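Local structure of ARO (armadillo repeats only protein) (Plasmodium falciparum Santa Lucia, 5EWP) at residues F19-A22 with Y23-D27; P55-I58 with G59-S62. The protein probably serves as an armadillo-repeat protein-binding scaffold in the movement and attachment of rhoptries to the apical pole of the malaria parasite. One frame throughout, in Å; residues are numbered along the deposited sequence.

Contact 1: residues F19-A22 with Y23-D27; sequences FDKA and YDEND
Lys21 runs out extended with CG trans to its own N (chi1 -175°) and bends only at its last torsion, while CG of Glu25 lies beside its backbone N (chi1 -58°), and the two ends meet one helical turn apart. The bend brings the ammonium to the carboxylate oxygens, and Lys21 NZ reaches Glu25 OE1 at 2.9 Å from the syn side, 21° out of the carboxylate plane. A second, weak bond from Lys21 NZ to Glu25 OE2 makes the grip lopsided. The same ammonium donates weakly to a water that in turn donates to Asp27 OD2 at 2.6 Å, a bridge between two charged groups that do not touch directly.

Beyond this pair, the helix ends in a Schellman motif. Asn26 takes positive phi, and the chain turns so that Asp27 N bonds to Ala22 O at 3.0 Å, in the carbonyl plane on a lone pair. The methylene of Asp27 lies against Ala22, with Asp27 CB 3.7 Å from Ala22 CA. Asp27 then N-caps helix 28-34 through OD1 and Glu30 N, while Phe19, Ala22 and Tyr23 pack against Phe31 of that helix, and Phe19 and Tyr23 also reach Gln65 on helix 58-70.

Contact 2: residues P55-I58 with G59-S62; sequences PKTI and GALS
The N-terminal end of helix 58-70 is capped by Thr57, whose OG1 accepts a long, weak but nearly straight bond from Ala60 N at 3.4 Å. With chi1 at 56° the hydroxyl oxygen sits between the backbone N and the carbonyl carbon of its own residue, turned toward the first turn of the helix; Arg102 of helix 100-113 also reaches it through a weak bond. Thr57 O meanwhile takes Leu61 N at 3.0 Å.

Just ahead of this N-cap, Pro55 folds back on the helix and packs its CB against the first turn of this armadillo-type helical scaffold, 3.9 Å from Ala60 CB and 4.1 Å from Leu61 CB. Lys56, between the proline and the cap, sends its ammonium away to salt bridges with Glu99 and Asp101.

At the first residue of the helix, Ile58 O is gripped twice by Ser62. The backbone N and the hydroxyl OG each stand 2.8 Å from Ile58 O and arrive from opposite faces of the carbonyl plane, OG well above it. The bond from OG gives the buried serine hydroxyl an acceptor within its own helix. Ile58 CG2 passes Ser62 OG at 3.8 Å, and Ile58 CD1 comes within 4.3 Å of Leu61 CD2.

Overall arrangement
From the N terminus the chain first runs through helix 14-25, and contact 1 closes the turn that passes it into helix 28-34. A long connection follows, and contact 2 closes where that loop enters helix 58-70. The two are local and in series, neither nested nor crossed, with centres about 14 Å apart. Phe19 joins them: its CZ lies 3.4 Å from Leu61 CD2, its CD1 3.4 Å from Ser62 OG, and its CB 4.0 Å from Ile58 CD1. Phe31 of helix 28-34 meets Phe19 and also touches Ser62, so the first two helices and the start of helix 58-70 pack together at the N-terminal end of the helical array.

Contact 1: residues F19-A22 with Y23-D27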
ATOM      1  N   PHE A  19     -16.134 -20.885  -0.124  1.00 21.89           N
ATOM      2  CA  PHE A  19     -15.095 -20.321   0.725  1.00 23.46           C
ATOM      3  C   PHE A  19     -14.451 -21.378   1.621  1.00 22.62           C
ATOM      4  O   PHE A  19     -13.224 -21.453   1.728  1.00 22.28           O
ATOM      5  CB  PHE A  19     -15.632 -19.181   1.605  1.00 19.00           C
ATOM      6  CG  PHE A  19     -14.572 -18.577   2.481  1.00 25.30           C
ATOM      7  CD1 PHE A  19     -13.784 -17.530   2.012  1.00 19.74           C
ATOM      8  CD2 PHE A  19     -14.315 -19.097   3.750  1.00 22.68           C
ATOM      9  CE1 PHE A  19     -12.775 -16.980   2.806  1.00 16.44           C
ATOM     10  CE2 PHE A  19     -13.312 -18.571   4.538  1.00 23.91           C
ATOM     11  CZ  PHE A  19     -12.526 -17.515   4.060  1.00 23.24           C
ATOM     12  N   ASP A  20     -15.276 -22.177   2.295  1.00 24.34           N
ATOM     13  CA  ASP A  20     -14.746 -23.171   3.227  1.00 24.79           C
ATOM     14  C   ASP A  20     -13.863 -24.185   2.527  1.00 23.68           C
ATOM     15  O   ASP A  20     -12.832 -24.594   3.056  1.00 29.31           O
ATOM     16  CB  ASP A  20     -15.885 -23.886   3.962  1.00 21.45           C
ATOM     17  CG  ASP A  20     -16.574 -22.984   4.959  1.00 28.29           C
ATOM     18  OD1 ASP A  20     -15.979 -21.939   5.315  1.00 26.99           O
ATOM     19  OD2 ASP A  20     -17.698 -23.320   5.400  1.00 28.48           O
ATOM     20  N   LYS A  21     -14.260 -24.578   1.325  1.00 23.30           N
ATOM     21  CA  LYS A  21     -13.466 -25.532   0.563  1.00 25.21           C
ATOM     22  C   LYS A  21     -12.171 -24.887   0.074  1.00 27.64           C
ATOM     23  O   LYS A  21     -11.098 -25.490   0.153  1.00 26.56           O
ATOM     24  CB  LYS A  21     -14.275 -26.088  -0.610  1.00 29.93           C
ATOM     25  CG  LYS A  21     -13.555 -27.188  -1.393  1.00 32.56           C
ATOM     26  CD  LYS A  21     -14.431 -27.739  -2.498  1.00 39.29           C
ATOM     27  CE  LYS A  21     -13.735 -28.855  -3.265  1.00 46.71           C
ATOM     28  NZ  LYS A  21     -12.571 -28.347  -4.045  1.00 48.31           N
ATOM     29  N   ALA A  22     -12.265 -23.659  -0.428  1.00 25.00           N
ATOM     30  CA  ALA A  22     -11.074 -22.946  -0.871  1.00 22.11           C
ATOM     31  C   ALA A  22     -10.078 -22.786   0.282  1.00 29.95           C
ATOM     32  O   ALA A  22      -8.868 -22.894   0.084  1.00 28.84           O
ATOM     33  CB  ALA A  22     -11.448 -21.596  -1.460  1.00 19.83           C
ATOM     34  N   TYR A  23     -10.599 -22.556   1.486  1.00 23.72           N
ATOM     35  CA  TYR A  23      -9.773 -22.363   2.674  1.00 30.72           C
ATOM     36  C   TYR A  23      -9.007 -23.637   3.043  1.00 34.87           C
ATOM     37  O   TYR A  23      -7.791 -23.603   3.284  1.00 35.16           O
ATOM     38  CB  TYR A  23     -10.640 -21.906   3.850  1.00 28.36           C
ATOM     39  CG  TYR A  23      -9.874 -21.655   5.131  1.00 33.92           C
ATOM     40  CD1 TYR A  23      -9.311 -20.410   5.394  1.00 35.45           C
ATOM     41  CD2 TYR A  23      -9.715 -22.661   6.080  1.00 32.95           C
ATOM     42  CE1 TYR A  23      -8.613 -20.170   6.559  1.00 39.20           C
ATOM     43  CE2 TYR A  23      -9.016 -22.430   7.249  1.00 43.91           C
ATOM     44  CZ  TYR A  23      -8.467 -21.180   7.483  1.00 48.95           C
ATOM     45  OH  TYR A  23      -7.774 -20.939   8.645  1.00 55.10           O
ATOM     46  N   ASP A  24      -9.726 -24.751   3.108  1.00 31.76           N
ATOM     47  CA  ASP A  24      -9.107 -26.052   3.368  1.00 36.39           C
ATOM     48  C   ASP A  24      -8.007 -26.385   2.360  1.00 37.67           C
ATOM     49  O   ASP A  24      -7.052 -27.076   2.696  1.00 44.29           O
ATOM     50  CB  ASP A  24     -10.154 -27.174   3.354  1.00 41.21           C
ATOM     51  CG  ASP A  24     -11.186 -27.028   4.452  1.00 55.92           C
ATOM     52  OD1 ASP A  24     -10.874 -26.425   5.506  1.00 56.38           O
ATOM     53  OD2 ASP A  24     -12.317 -27.528   4.259  1.00 58.92           O
ATOM     54  N   GLU A  25      -8.138 -25.895   1.130  1.00 31.07           N
ATOM     55  CA  GLU A  25      -7.237 -26.315   0.059  1.00 30.50           C
ATOM     56  C   GLU A  25      -6.277 -25.239  -0.472  1.00 34.72           C
ATOM     57  O   GLU A  25      -5.593 -25.476  -1.472  1.00 41.74           O
ATOM     58  CB  GLU A  25      -8.063 -26.860  -1.111  1.00 31.71           C
ATOM     59  CG  GLU A  25      -8.972 -28.028  -0.728  1.00 42.10           C
ATOM     60  CD  GLU A  25      -9.934 -28.436  -1.835  1.00 47.03           C
ATOM     61  OE1 GLU A  25      -9.927 -27.811  -2.915  1.00 46.27           O
ATOM     62  OE2 GLU A  25     -10.704 -29.396  -1.620  1.00 49.97           O
ATOM     63  N   ASN A  26      -6.194 -24.093   0.203  1.00 28.58           N
ATOM     64  CA  ASN A  26      -5.442 -22.936  -0.311  1.00 27.81           C
ATOM     65  C   ASN A  26      -5.700 -22.679  -1.787  1.00 31.86           C
ATOM     66  O   ASN A  26      -4.770 -22.431  -2.565  1.00 35.54           O
ATOM     67  CB  ASN A  26      -3.938 -23.118  -0.093  1.00 33.85           C
ATOM     68  CG  ASN A  26      -3.557 -23.128   1.367  1.00 37.90           C
ATOM     69  OD1 ASN A  26      -3.981 -22.270   2.137  1.00 42.93           O
ATOM     70  ND2 ASN A  26      -2.752 -24.108   1.762  1.00 46.14           N
ATOM     71  N   ASP A  27      -6.969 -22.732  -2.169  1.00 25.74           N
ATOM     72  CA  ASP A  27      -7.362 -22.567  -3.558  1.00 22.08           C
ATOM     73  C   ASP A  27      -7.330 -21.090  -3.949  1.00 27.34           C
ATOM     74  O   ASP A  27      -8.314 -20.352  -3.756  1.00 19.84           O
ATOM     75  CB  ASP A  27      -8.756 -23.154  -3.782  1.00 25.19           C
ATOM     76  CG  ASP A  27      -9.092 -23.332  -5.249  1.00 30.84           C
ATOM     77  OD1 ASP A  27      -8.499 -22.644  -6.104  1.00 25.03           O
ATOM     78  OD2 ASP A  27      -9.992 -24.141  -5.550  1.00 30.84           O
TER
HETATM   79  O   HOH W   1     -11.829 -24.989  -3.850  1.00 42.74           O

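Contact 2: residues P55-I58 with G59-S62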
ATOM      1  N   PRO A  55     -13.793  -7.944   7.781  1.00 18.71           N
ATOM      2  CA  PRO A  55     -14.559  -8.388   6.609  1.00 20.52           C
ATOM      3  C   PRO A  55     -16.033  -8.579   6.951  1.00 18.90           C
ATOM      4  O   PRO A  55     -16.333  -9.168   7.992  1.00 19.41           O
ATOM      5  CB  PRO A  55     -13.884  -9.713   6.234  1.00 22.07           C
ATOM      6  CG  PRO A  55     -12.450  -9.507   6.657  1.00 23.18           C
ATOM      7  CD  PRO A  55     -12.547  -8.713   7.952  1.00 25.87           C
ATOM      8  N   LYS A  56     -16.923  -8.064   6.108  1.00 17.12           N
ATOM      9  CA  LYS A  56     -18.355  -8.143   6.375  1.00 22.96           C
ATOM     10  C   LYS A  56     -19.060  -9.061   5.385  1.00 23.99           C
ATOM     11  O   LYS A  56     -20.253  -9.378   5.544  1.00 19.26           O
ATOM     12  CB  LYS A  56     -18.984  -6.738   6.334  1.00 21.93           C
ATOM     13  CG  LYS A  56     -18.370  -5.768   7.346  1.00 29.07           C
ATOM     14  CD  LYS A  56     -19.160  -4.452   7.489  1.00 26.98           C
ATOM     15  CE  LYS A  56     -19.757  -3.966   6.169  1.00 29.23           C
ATOM     16  NZ  LYS A  56     -18.865  -3.059   5.379  1.00 30.88           N
ATOM     17  N   THR A  57     -18.310  -9.497   4.378  1.00 21.33           N
ATOM     18  CA  THR A  57     -18.810 -10.391   3.330  1.00 17.97           C
ATOM     19  C   THR A  57     -17.779 -11.443   2.968  1.00 19.60           C
ATOM     20  O   THR A  57     -16.594 -11.283   3.255  1.00 17.73           O
ATOM     21  CB  THR A  57     -19.180  -9.636   2.029  1.00 21.34           C
ATOM     22  OG1 THR A  57     -18.042  -8.888   1.585  1.00 18.44           O
ATOM     23  CG2 THR A  57     -20.361  -8.687   2.231  1.00 21.43           C
ATOM     24  N   ILE A  58     -18.222 -12.506   2.300  1.00 20.65           N
ATOM     25  CA  ILE A  58     -17.305 -13.528   1.812  1.00 18.12           C
ATOM     26  C   ILE A  58     -16.271 -12.898   0.865  1.00 19.21           C
ATOM     27  O   ILE A  58     -15.104 -13.300   0.843  1.00 17.59           O
ATOM     28  CB  ILE A  58     -18.077 -14.666   1.108  1.00 19.43           C
ATOM     29  CG1 ILE A  58     -18.808 -15.513   2.145  1.00 22.99           C
ATOM     30  CG2 ILE A  58     -17.152 -15.548   0.291  1.00 14.65           C
ATOM     31  CD1 ILE A  58     -17.875 -16.257   3.070  1.00 24.37           C
ATOM     32  N   GLY A  59     -16.697 -11.893   0.107  1.00 19.23           N
ATOM     33  CA  GLY A  59     -15.797 -11.187  -0.799  1.00 17.71           C
ATOM     34  C   GLY A  59     -14.608 -10.564  -0.086  1.00 19.45           C
ATOM     35  O   GLY A  59     -13.454 -10.781  -0.459  1.00 16.89           O
ATOM     36  N   ALA A  60     -14.874  -9.785   0.959  1.00 16.76           N
ATOM     37  CA  ALA A  60     -13.781  -9.182   1.714  1.00 16.18           C
ATOM     38  C   ALA A  60     -12.961 -10.235   2.468  1.00 19.93           C
ATOM     39  O   ALA A  60     -11.750 -10.089   2.635  1.00 17.12           O
ATOM     40  CB  ALA A  60     -14.318  -8.144   2.675  1.00 18.52           C
ATOM     41  N   LEU A  61     -13.622 -11.289   2.929  1.00 14.86           N
ATOM     42  CA  LEU A  61     -12.932 -12.350   3.645  1.00 12.36           C
ATOM     43  C   LEU A  61     -11.964 -13.109   2.728  1.00 14.36           C
ATOM     44  O   LEU A  61     -10.877 -13.519   3.138  1.00 14.10           O
ATOM     45  CB  LEU A  61     -13.951 -13.307   4.237  1.00 17.47           C
ATOM     46  CG  LEU A  61     -13.405 -14.360   5.197  1.00 17.97           C
ATOM     47  CD1 LEU A  61     -12.728 -13.718   6.397  1.00 22.11           C
ATOM     48  CD2 LEU A  61     -14.556 -15.258   5.620  1.00 18.39           C
ATOM     49  N   SER A  62     -12.380 -13.289   1.478  1.00 15.34           N
ATOM     50  CA  SER A  62     -11.564 -13.979   0.484  1.00 16.18           C
ATOM     51  C   SER A  62     -10.340 -13.138   0.142  1.00 14.91           C
ATOM     52  O   SER A  62      -9.230 -13.655   0.049  1.00 16.50           O
ATOM     53  CB  SER A  62     -12.395 -14.269  -0.762  1.00 14.52           C
ATOM     54  OG  SER A  62     -13.451 -15.184  -0.468  1.00 18.42           O
TER